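Local coordinates for protein enterotoxin SEN variant (PDB 6KRY) that probably acts as a secreted superantigen toxin of Staphylococcus aureus, one of the staphylococcal enterotoxins, at residues Thr22-Asp27 / Glu202-Tyr207; Thr29-Glu34 / Asp82-Tyr87; Glu117-Gly122 / Val213-Tyr218. One frame throughout, in Å; residues are numbered along the deposited sequence.

Interactions 1 and 2 sit near the centre of the molecule, their centres about 11 Å apart. Helix 15-26 is followed, after a short connection, by strand 31-37, and Tyr-24 touches Trp-30 and Tyr-87. Interaction 2 is internal to the OB-fold domain and nested inside the loop closed by interaction 1, which joins that domain to the beta-grasp domain. Interaction 3 belongs to the beta-grasp domain alone, its centre about 23 Å and 19 Å from those of interactions 1 and 2, touching neither; along the chain it follows interaction 2, and its segments alternate with those of interaction 1. Interaction 1 thus packs the N-terminal helix against the beta-grasp domain, consistent with a domain junction.

Interaction 1. Residues Thr22-Asp27 / Glu202-Tyr207; sequences TSYYTD and EFFQFY
Phe-204 reaches from the chain just after helix 200-203 to meet two tyrosines of helix 15-26. Its CB leads toward that helix, and with CG opposite the carbonyl carbon (chi1 -57°) the ring is carried across. Over the centre of one ring face lies Phe-203 CB, 3.7 Å above the plane of Phe-204. The distal atoms touch the tyrosines. CE2 stands over the centre of the Tyr-24 ring, 3.6 Å from Tyr-24 CE1, while CZ lies 3.8 Å from Tyr-24 CG. The planes are 73° apart and the centroids 4.8 Å, a T-shaped pair in which Phe-204 supplies the edge and Tyr-24 the face. On its other flank, Phe-204 CE1 lies 3.4 Å from Tyr-25 OH, the two side chains arriving from opposite directions. Phe-203 adds a looser contact, its ring edge facing Tyr-24 CD2, with Phe-203 CD2 4.3 Å from that atom.

The hydroxyls find polar partners at the margin of the packing. Tyr-24 OH is hydrogen-bonded to Tyr-87 O of the neighbouring strand. One water bridges Tyr-25 OH and Tyr-207 OH; it donates to Tyr-207 OH at 2.6 Å, and that hydroxyl is also bonded to Asp-150 of helix 146-161. All five touching residues are buried. With no direct hydrogen bond across it, the contact is an aromatic seam between the N-terminal helix and the beta-grasp domain, in the two-domain fold of staphylococcal enterotoxins.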
loop_
_atom_site.group_PDB
_atom_site.type_symbol
_atom_site.label_atom_id
_atom_site.label_comp_id
_atom_site.label_asym_id
_atom_site.label_seq_id
_atom_site.Cartn_x
_atom_site.Cartn_y
_atom_site.Cartn_z
ATOM N N THR A 22 -9.608 8.476 5.442
ATOM C CA THR A 22 -10.723 8.371 4.522
ATOM C C THR A 22 -10.337 8.920 3.141
ATOM O O THR A 22 -10.695 8.316 2.115
ATOM C CB THR A 22 -11.951 9.112 5.070
ATOM O OG1 THR A 22 -12.385 8.552 6.310
ATOM C CG2 THR A 22 -13.126 9.057 4.124
ATOM N N SER A 23 -9.685 10.089 3.113
ATOM C CA SER A 23 -9.235 10.701 1.851
ATOM C C SER A 23 -8.297 9.741 1.101
ATOM O O SER A 23 -8.439 9.478 -0.083
ATOM C CB SER A 23 -8.558 12.004 2.135
ATOM O OG SER A 23 -7.959 12.475 0.949
ATOM N N TYR A 24 -7.336 9.178 1.834
ATOM C CA TYR A 24 -6.352 8.256 1.248
ATOM C C TYR A 24 -6.983 7.002 0.615
ATOM O O TYR A 24 -6.426 6.448 -0.359
ATOM C CB TYR A 24 -5.318 7.854 2.289
ATOM C CG TYR A 24 -4.036 8.626 2.147
ATOM C CD1 TYR A 24 -3.228 8.429 1.044
ATOM C CD2 TYR A 24 -3.676 9.585 3.065
ATOM C CE1 TYR A 24 -2.043 9.133 0.902
ATOM C CE2 TYR A 24 -2.492 10.299 2.935
ATOM C CZ TYR A 24 -1.694 10.102 1.829
ATOM O OH TYR A 24 -0.532 10.828 1.715
ATOM N N TYR A 25 -8.150 6.555 1.123
ATOM C CA TYR A 25 -8.748 5.319 0.706
ATOM C C TYR A 25 -10.059 5.573 -0.053
ATOM O O TYR A 25 -10.705 4.601 -0.418
ATOM C CB TYR A 25 -8.914 4.343 1.873
ATOM C CG TYR A 25 -7.602 3.756 2.320
ATOM C CD1 TYR A 25 -6.889 2.911 1.481
ATOM C CD2 TYR A 25 -6.980 4.180 3.479
ATOM C CE1 TYR A 25 -5.639 2.428 1.837
ATOM C CE2 TYR A 25 -5.737 3.708 3.861
ATOM C CZ TYR A 25 -5.068 2.830 3.030
ATOM O OH TYR A 25 -3.845 2.354 3.391
ATOM N N THR A 26 -10.383 6.847 -0.318
ATOM C CA THR A 26 -11.532 7.221 -1.158
ATOM C C THR A 26 -11.084 7.775 -2.516
ATOM O O THR A 26 -11.748 7.535 -3.520
ATOM C CB THR A 26 -12.411 8.257 -0.438
ATOM O OG1 THR A 26 -12.903 7.611 0.739
ATOM C CG2 THR A 26 -13.558 8.750 -1.294
ATOM N N ASP A 27 -10.047 8.615 -2.542
ATOM C CA ASP A 27 -9.672 9.353 -3.790
ATOM C C ASP A 27 -8.600 8.540 -4.513
ATOM O O ASP A 27 -7.509 8.409 -3.944
ATOM C CB ASP A 27 -9.100 10.738 -3.476
ATOM C CG ASP A 27 -10.057 11.658 -2.737
ATOM O OD1 ASP A 27 -11.252 11.690 -3.121
ATOM O OD2 ASP A 27 -9.619 12.327 -1.764
ATOM N N GLU A 202 3.877 9.159 8.074
ATOM C CA GLU A 202 3.924 8.202 9.129
ATOM C C GLU A 202 3.022 7.000 8.828
ATOM O O GLU A 202 3.408 5.903 9.094
ATOM C CB GLU A 202 3.496 8.884 10.422
ATOM C CG GLU A 202 4.377 10.078 10.793
ATOM C CD GLU A 202 3.849 10.852 11.991
ATOM O OE1 GLU A 202 2.677 11.286 11.950
ATOM O OE2 GLU A 202 4.603 11.004 12.996
ATOM N N PHE A 203 1.784 7.220 8.353
ATOM C CA PHE A 203 0.825 6.144 8.115
ATOM C C PHE A 203 1.451 4.965 7.345
ATOM O O PHE A 203 1.143 3.774 7.571
ATOM C CB PHE A 203 -0.371 6.603 7.258
ATOM C CG PHE A 203 -1.270 7.692 7.793
ATOM C CD1 PHE A 203 -1.357 7.971 9.145
ATOM C CD2 PHE A 203 -2.090 8.397 6.914
ATOM C CE1 PHE A 203 -2.232 8.944 9.604
ATOM C CE2 PHE A 203 -2.955 9.383 7.379
ATOM C CZ PHE A 203 -3.025 9.651 8.726
ATOM N N PHE A 204 2.268 5.284 6.342
ATOM C CA PHE A 204 2.624 4.265 5.361
ATOM C C PHE A 204 4.085 3.835 5.490
ATOM O O PHE A 204 4.586 3.057 4.662
ATOM C CB PHE A 204 2.295 4.792 3.964
ATOM C CG PHE A 204 0.853 5.197 3.814
ATOM C CD1 PHE A 204 -0.151 4.309 4.140
ATOM C CD2 PHE A 204 0.508 6.466 3.388
ATOM C CE1 PHE A 204 -1.479 4.704 4.126
ATOM C CE2 PHE A 204 -0.829 6.851 3.341
ATOM C CZ PHE A 204 -1.815 5.962 3.686
ATOM N N GLN A 205 4.798 4.333 6.504
ATOM C CA GLN A 205 6.202 3.973 6.686
ATOM C C GLN A 205 6.407 2.446 6.796
ATOM O O GLN A 205 7.453 1.940 6.387
ATOM C CB GLN A 205 6.800 4.717 7.891
ATOM C CG GLN A 205 8.265 4.392 8.119
ATOM C CD GLN A 205 8.841 5.282 9.194
ATOM O OE1 GLN A 205 8.116 6.051 9.830
ATOM N NE2 GLN A 205 10.155 5.212 9.371
ATOM N N PHE A 206 5.416 1.705 7.280
ATOM C CA PHE A 206 5.582 0.262 7.423
ATOM C C PHE A 206 5.776 -0.436 6.069
ATOM O O PHE A 206 6.316 -1.572 6.040
ATOM C CB PHE A 206 4.433 -0.392 8.207
ATOM C CG PHE A 206 3.092 -0.492 7.523
ATOM C CD1 PHE A 206 2.282 0.627 7.364
ATOM C CD2 PHE A 206 2.614 -1.715 7.089
ATOM C CE1 PHE A 206 1.024 0.529 6.788
ATOM C CE2 PHE A 206 1.359 -1.811 6.526
ATOM C CZ PHE A 206 0.576 -0.700 6.345
ATOM N N TYR A 207 5.343 0.193 4.970
ATOM C CA TYR A 207 5.533 -0.382 3.625
ATOM C C TYR A 207 6.998 -0.276 3.141
ATOM O O TYR A 207 7.302 -0.774 2.036
ATOM C CB TYR A 207 4.587 0.288 2.631
ATOM C CG TYR A 207 3.129 -0.024 2.805
ATOM C CD1 TYR A 207 2.676 -1.326 2.962
ATOM C CD2 TYR A 207 2.177 0.975 2.684
ATOM C CE1 TYR A 207 1.316 -1.598 3.079
ATOM C CE2 TYR A 207 0.821 0.717 2.801
ATOM C CZ TYR A 207 0.381 -0.583 2.999
ATOM O OH TYR A 207 -0.961 -0.845 3.148
HETATM O O HOH W 1 -2.795 0.475 1.774
#

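Interaction 2. Residues Thr29-Glu34 / Asp82-Tyr87; sequences TWQLDE and DIYGLY
Leu-32 and Ile-83 pack on one face of an antiparallel strand pair in the OB-fold domain, Leu-32 CD1 lying 3.7 Å from Ile-83 CG2. Leu-32 CB also meets the ring of Tyr-87, whose CG sits between backbone N and carbonyl carbon (chi1 64°), a setting that brings the ring back beneath residues 29-32. Over one face of that ring comes Trp-30 CE3, 3.6 Å from Tyr-87 CE1, the ring planes inclined at 45°.

The backbones are joined by two reciprocal pairs of hydrogen bonds, Leu-32 with Gly-85 and Glu-34 with Ile-83; the bond from Glu-34 N to Ile-83 O is nearly straight. At Gly-85 the chain turns a corner with its backbone almost fully extended. Leu-32 O lies over one face of the Tyr-84 ring, and the Asp-33 carboxylate packs obliquely beside that ring, its plane turned well away from the ring's, with Asp-33 CG 3.6 Å from Tyr-84 CD2.

Two tyrosine hydroxyls finish the polar edge. Tyr-84 OH meets Gln-31 OE1 at 2.4 Å, shorter than a normal hydrogen bond, so the exact distance is doubtful. Tyr-87 OH donates to Thr-29 O at 2.8 Å, standing 50° out of the carbonyl plane.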
loop_
_atom_site.group_PDB
_atom_site.type_symbol
_atom_site.label_atom_id
_atom_site.label_comp_id
_atom_site.label_asym_id
_atom_site.label_seq_id
_atom_site.Cartn_x
_atom_site.Cartn_y
_atom_site.Cartn_z
ATOM N N THR A 29 -6.701 9.144 -6.788
ATOM C CA THR A 29 -5.533 9.927 -7.188
ATOM C C THR A 29 -4.341 9.703 -6.239
ATOM O O THR A 29 -3.214 9.940 -6.641
ATOM C CB THR A 29 -5.856 11.422 -7.336
ATOM O OG1 THR A 29 -6.420 11.855 -6.102
ATOM C CG2 THR A 29 -6.812 11.694 -8.471
ATOM N N TRP A 30 -4.556 9.225 -5.014
ATOM C CA TRP A 30 -3.429 8.936 -4.114
ATOM C C TRP A 30 -2.642 7.686 -4.532
ATOM O O TRP A 30 -1.613 7.445 -3.938
ATOM C CB TRP A 30 -3.921 8.740 -2.670
ATOM C CG TRP A 30 -4.400 9.979 -2.004
ATOM C CD1 TRP A 30 -5.687 10.277 -1.661
ATOM C CD2 TRP A 30 -3.603 11.123 -1.663
ATOM N NE1 TRP A 30 -5.732 11.519 -1.093
ATOM C CE2 TRP A 30 -4.475 12.060 -1.073
ATOM C CE3 TRP A 30 -2.241 11.420 -1.771
ATOM C CZ2 TRP A 30 -4.024 13.284 -0.595
ATOM C CZ3 TRP A 30 -1.796 12.639 -1.309
ATOM C CH2 TRP A 30 -2.681 13.554 -0.734
ATOM N N GLN A 31 -3.177 6.852 -5.434
ATOM C CA GLN A 31 -2.556 5.610 -5.863
ATOM C C GLN A 31 -1.669 5.900 -7.073
ATOM O O GLN A 31 -2.166 6.202 -8.137
ATOM C CB GLN A 31 -3.591 4.539 -6.221
ATOM C CG GLN A 31 -4.386 4.104 -4.994
ATOM C CD GLN A 31 -5.414 2.996 -5.145
ATOM O OE1 GLN A 31 -5.068 1.857 -5.459
ATOM N NE2 GLN A 31 -6.663 3.277 -4.776
ATOM N N LEU A 32 -0.363 5.811 -6.861
ATOM C CA LEU A 32 0.654 5.908 -7.884
ATOM C C LEU A 32 0.805 4.518 -8.514
ATOM O O LEU A 32 0.807 3.509 -7.815
ATOM C CB LEU A 32 1.915 6.400 -7.156
ATOM C CG LEU A 32 3.122 6.819 -7.973
ATOM C CD1 LEU A 32 3.905 5.589 -8.411
ATOM C CD2 LEU A 32 2.735 7.682 -9.150
ATOM N N ASP A 33 0.823 4.461 -9.846
ATOM C CA ASP A 33 0.910 3.210 -10.595
ATOM C C ASP A 33 1.770 3.525 -11.836
ATOM O O ASP A 33 1.243 3.992 -12.864
ATOM C CB ASP A 33 -0.502 2.713 -10.930
ATOM C CG ASP A 33 -0.599 1.345 -11.596
ATOM O OD1 ASP A 33 0.472 0.687 -11.847
ATOM O OD2 ASP A 33 -1.758 0.901 -11.826
ATOM N N GLU A 34 3.084 3.315 -11.724
ATOM C CA GLU A 34 4.031 3.736 -12.753
ATOM C C GLU A 34 4.772 2.512 -13.246
ATOM O O GLU A 34 5.075 1.628 -12.437
ATOM C CB GLU A 34 5.041 4.734 -12.193
ATOM C CG GLU A 34 4.418 6.058 -11.809
ATOM C CD GLU A 34 3.836 6.849 -12.969
ATOM O OE1 GLU A 34 2.748 7.454 -12.790
ATOM O OE2 GLU A 34 4.458 6.850 -14.035
ATOM N N ASP A 82 8.915 -0.934 -11.758
ATOM C CA ASP A 82 7.517 -0.514 -11.596
ATOM C C ASP A 82 7.318 -0.033 -10.158
ATOM O O ASP A 82 7.995 -0.477 -9.233
ATOM C CB ASP A 82 6.514 -1.633 -11.883
ATOM C CG ASP A 82 6.566 -2.180 -13.304
ATOM O OD1 ASP A 82 6.866 -1.388 -14.244
ATOM O OD2 ASP A 82 6.342 -3.407 -13.456
ATOM N N ILE A 83 6.376 0.900 -9.991
ATOM C CA ILE A 83 6.132 1.462 -8.704
ATOM C C ILE A 83 4.635 1.534 -8.473
ATOM O O ILE A 83 3.904 2.079 -9.298
ATOM C CB ILE A 83 6.775 2.854 -8.567
ATOM C CG1 ILE A 83 8.257 2.881 -8.935
ATOM C CG2 ILE A 83 6.560 3.374 -7.159
ATOM C CD1 ILE A 83 8.571 3.580 -10.226
ATOM N N TYR A 84 4.194 1.068 -7.297
ATOM C CA TYR A 84 2.824 1.124 -6.959
ATOM C C TYR A 84 2.730 1.465 -5.473
ATOM O O TYR A 84 3.252 0.733 -4.669
ATOM C CB TYR A 84 2.088 -0.203 -7.220
ATOM C CG TYR A 84 0.587 -0.068 -7.116
ATOM C CD1 TYR A 84 -0.026 0.084 -5.880
ATOM C CD2 TYR A 84 -0.213 -0.014 -8.248
ATOM C CE1 TYR A 84 -1.395 0.301 -5.771
ATOM C CE2 TYR A 84 -1.578 0.187 -8.155
ATOM C CZ TYR A 84 -2.169 0.324 -6.912
ATOM O OH TYR A 84 -3.513 0.545 -6.798
ATOM N N GLY A 85 1.976 2.503 -5.122
ATOM C CA GLY A 85 1.598 2.679 -3.734
ATOM C C GLY A 85 0.982 4.028 -3.436
ATOM O O GLY A 85 0.610 4.791 -4.345
ATOM N N LEU A 86 0.896 4.323 -2.134
ATOM C CA LEU A 86 0.309 5.573 -1.658
ATOM C C LEU A 86 1.409 6.595 -1.346
ATOM O O LEU A 86 2.292 6.358 -0.507
ATOM C CB LEU A 86 -0.508 5.248 -0.401
ATOM C CG LEU A 86 -1.697 4.311 -0.639
ATOM C CD1 LEU A 86 -2.361 3.937 0.682
ATOM C CD2 LEU A 86 -2.722 4.926 -1.591
ATOM N N TYR A 87 1.331 7.757 -2.000
ATOM C CA TYR A 87 2.359 8.778 -1.858
ATOM C C TYR A 87 1.886 9.895 -0.929
ATOM O O TYR A 87 0.700 10.023 -0.574
ATOM C CB TYR A 87 2.759 9.338 -3.231
ATOM C CG TYR A 87 1.646 10.057 -3.932
ATOM C CD1 TYR A 87 1.385 11.391 -3.666
ATOM C CD2 TYR A 87 0.797 9.394 -4.788
ATOM C CE1 TYR A 87 0.292 12.036 -4.217
ATOM C CE2 TYR A 87 -0.278 10.034 -5.384
ATOM C CZ TYR A 87 -0.524 11.363 -5.106
ATOM O OH TYR A 87 -1.590 12.015 -5.659
#

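Interaction 3. Residues Glu117-Gly122 / Val213-Tyr218; sequences EERVIG and VSSSNY
Arg-119 and Ser-215 make the one direct hydrogen bond between 117-122 and 213-218: Arg-119 NH1 donates to Ser-215 OG at 3.2 Å, with an angle of 159° at the hydrogen. Chi1 and chi2 of the arginine carry its CD to 3.1 Å from Ser-215 OG; the bend at chi3 (-83°) then turns the guanidinium so that NH1 meets the same oxygen, which lies near the edge of the group, 15° out of its plane. The single proton of that hydroxyl has Lys-141 O and Ala-142 O within hydrogen-bonding reach and can be given fully to only one at a time, so the arginine meets a serine also held by residues 141-142, next to strand 143-145.

A second polar link runs through water, which donates to Val-120 O at 2.9 Å and to Ser-215 O at 2.8 Å. It bridges strand 114-127 of the beta-grasp sheet and the turn that carries the chain from strand 212-214 into strand 218-225, where Asn-217 N bonds back to Ser-214 O.

The remaining contacts are van der Waals. Ser-216 CB lies over one face of the guanidinium, toward its rim, 3.6 Å from Arg-119 NH1. Ile-121 points toward the turn, its CG1 3.8 Å from Ser-215 O and its CG2 3.6 Å from Tyr-218 O; its side chain also packs on Leu-149 of helix 146-161.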
loop_
_atom_site.group_PDB
_atom_site.type_symbol
_atom_site.label_atom_id
_atom_site.label_comp_id
_atom_site.label_asym_id
_atom_site.label_seq_id
_atom_site.Cartn_x
_atom_site.Cartn_y
_atom_site.Cartn_z
ATOM N N GLU A 117 -1.303 -11.707 -19.042
ATOM C CA GLU A 117 -2.608 -11.139 -18.715
ATOM C C GLU A 117 -2.749 -10.991 -17.200
ATOM O O GLU A 117 -1.940 -11.522 -16.472
ATOM C CB GLU A 117 -3.724 -12.015 -19.261
ATOM C CG GLU A 117 -3.639 -13.441 -18.777
ATOM C CD GLU A 117 -4.463 -14.399 -19.616
ATOM O OE1 GLU A 117 -5.119 -15.292 -19.010
ATOM O OE2 GLU A 117 -4.460 -14.243 -20.869
ATOM N N GLU A 118 -3.791 -10.258 -16.797
ATOM C CA GLU A 118 -4.106 -9.930 -15.422
ATOM C C GLU A 118 -4.183 -11.205 -14.588
ATOM O O GLU A 118 -4.934 -12.085 -14.929
ATOM C CB GLU A 118 -5.498 -9.294 -15.314
ATOM C CG GLU A 118 -5.584 -7.875 -15.837
ATOM C CD GLU A 118 -4.843 -6.838 -15.014
ATOM O OE1 GLU A 118 -4.253 -7.209 -13.964
ATOM O OE2 GLU A 118 -4.863 -5.652 -15.412
ATOM N N ARG A 119 -3.447 -11.268 -13.476
ATOM C CA ARG A 119 -3.602 -12.322 -12.512
ATOM C C ARG A 119 -4.699 -11.876 -11.550
ATOM O O ARG A 119 -4.741 -10.663 -11.146
ATOM C CB ARG A 119 -2.297 -12.584 -11.762
ATOM C CG ARG A 119 -2.209 -13.927 -11.044
ATOM C CD ARG A 119 -0.775 -14.443 -10.956
ATOM N NE ARG A 119 -0.226 -15.155 -12.109
ATOM C CZ ARG A 119 1.062 -15.413 -12.286
ATOM N NH1 ARG A 119 1.965 -14.937 -11.459
ATOM N NH2 ARG A 119 1.453 -16.137 -13.308
ATOM N N VAL A 120 -5.599 -12.815 -11.225
ATOM C CA VAL A 120 -6.710 -12.548 -10.339
ATOM C C VAL A 120 -6.406 -13.138 -8.962
ATOM O O VAL A 120 -5.945 -14.268 -8.831
ATOM C CB VAL A 120 -8.021 -13.103 -10.932
ATOM C CG1 VAL A 120 -9.197 -12.806 -10.018
ATOM C CG2 VAL A 120 -8.284 -12.511 -12.317
ATOM N N ILE A 121 -6.641 -12.346 -7.918
ATOM C CA ILE A 121 -6.448 -12.758 -6.522
ATOM C C ILE A 121 -7.779 -12.626 -5.779
ATOM O O ILE A 121 -8.414 -11.555 -5.815
ATOM C CB ILE A 121 -5.343 -11.907 -5.878
ATOM C CG1 ILE A 121 -4.006 -12.183 -6.569
ATOM C CG2 ILE A 121 -5.304 -12.160 -4.383
ATOM C CD1 ILE A 121 -2.856 -11.327 -6.075
ATOM N N GLY A 122 -8.199 -13.732 -5.155
ATOM C CA GLY A 122 -9.493 -13.808 -4.436
ATOM C C GLY A 122 -9.359 -13.174 -3.060
ATOM O O GLY A 122 -8.342 -13.347 -2.406
ATOM N N VAL A 213 5.501 -10.619 -2.744
ATOM C CA VAL A 213 5.036 -11.992 -2.820
ATOM C C VAL A 213 4.804 -12.387 -4.289
ATOM O O VAL A 213 4.637 -11.555 -5.168
ATOM C CB VAL A 213 3.731 -12.194 -2.014
ATOM C CG1 VAL A 213 3.924 -11.925 -0.534
ATOM C CG2 VAL A 213 2.568 -11.350 -2.525
ATOM N N SER A 214 4.684 -13.702 -4.507
ATOM C CA SER A 214 4.258 -14.265 -5.769
ATOM C C SER A 214 2.744 -14.076 -5.944
ATOM O O SER A 214 1.942 -14.621 -5.198
ATOM C CB SER A 214 4.648 -15.742 -5.818
ATOM O OG SER A 214 4.105 -16.353 -6.983
ATOM N N SER A 215 2.334 -13.337 -6.959
ATOM C CA SER A 215 0.882 -13.108 -7.214
ATOM C C SER A 215 0.153 -14.433 -7.513
ATOM O O SER A 215 -1.033 -14.516 -7.252
ATOM C CB SER A 215 0.639 -12.106 -8.295
ATOM O OG SER A 215 1.167 -12.545 -9.532
ATOM N N SER A 216 0.870 -15.459 -7.978
ATOM C CA SER A 216 0.222 -16.768 -8.280
ATOM C C SER A 216 -0.118 -17.503 -6.985
ATOM O O SER A 216 -0.949 -18.400 -7.006
ATOM C CB SER A 216 1.012 -17.646 -9.223
ATOM O OG SER A 216 2.121 -18.249 -8.575
ATOM N N ASN A 217 0.508 -17.131 -5.859
ATOM C CA ASN A 217 0.510 -18.019 -4.686
ATOM C C ASN A 217 -0.187 -17.419 -3.456
ATOM O O ASN A 217 -0.014 -17.962 -2.395
ATOM C CB ASN A 217 1.925 -18.470 -4.284
ATOM C CG ASN A 217 1.932 -19.592 -3.257
ATOM O OD1 ASN A 217 1.099 -20.498 -3.308
ATOM N ND2 ASN A 217 2.898 -19.558 -2.356
ATOM N N TYR A 218 -0.980 -16.349 -3.600
ATOM C CA TYR A 218 -1.547 -15.708 -2.442
ATOM C C TYR A 218 -3.044 -15.494 -2.650
ATOM O O TYR A 218 -3.540 -15.275 -3.763
ATOM C CB TYR A 218 -0.806 -14.413 -2.080
ATOM C CG TYR A 218 0.366 -14.679 -1.184
ATOM C CD1 TYR A 218 1.572 -15.143 -1.689
ATOM C CD2 TYR A 218 0.237 -14.564 0.193
ATOM C CE1 TYR A 218 2.604 -15.532 -0.843
ATOM C CE2 TYR A 218 1.261 -14.931 1.048
ATOM C CZ TYR A 218 2.450 -15.410 0.531
ATOM O OH TYR A 218 3.489 -15.712 1.370
HETATM O O HOH W 2 -3.485 -15.582 -8.029
#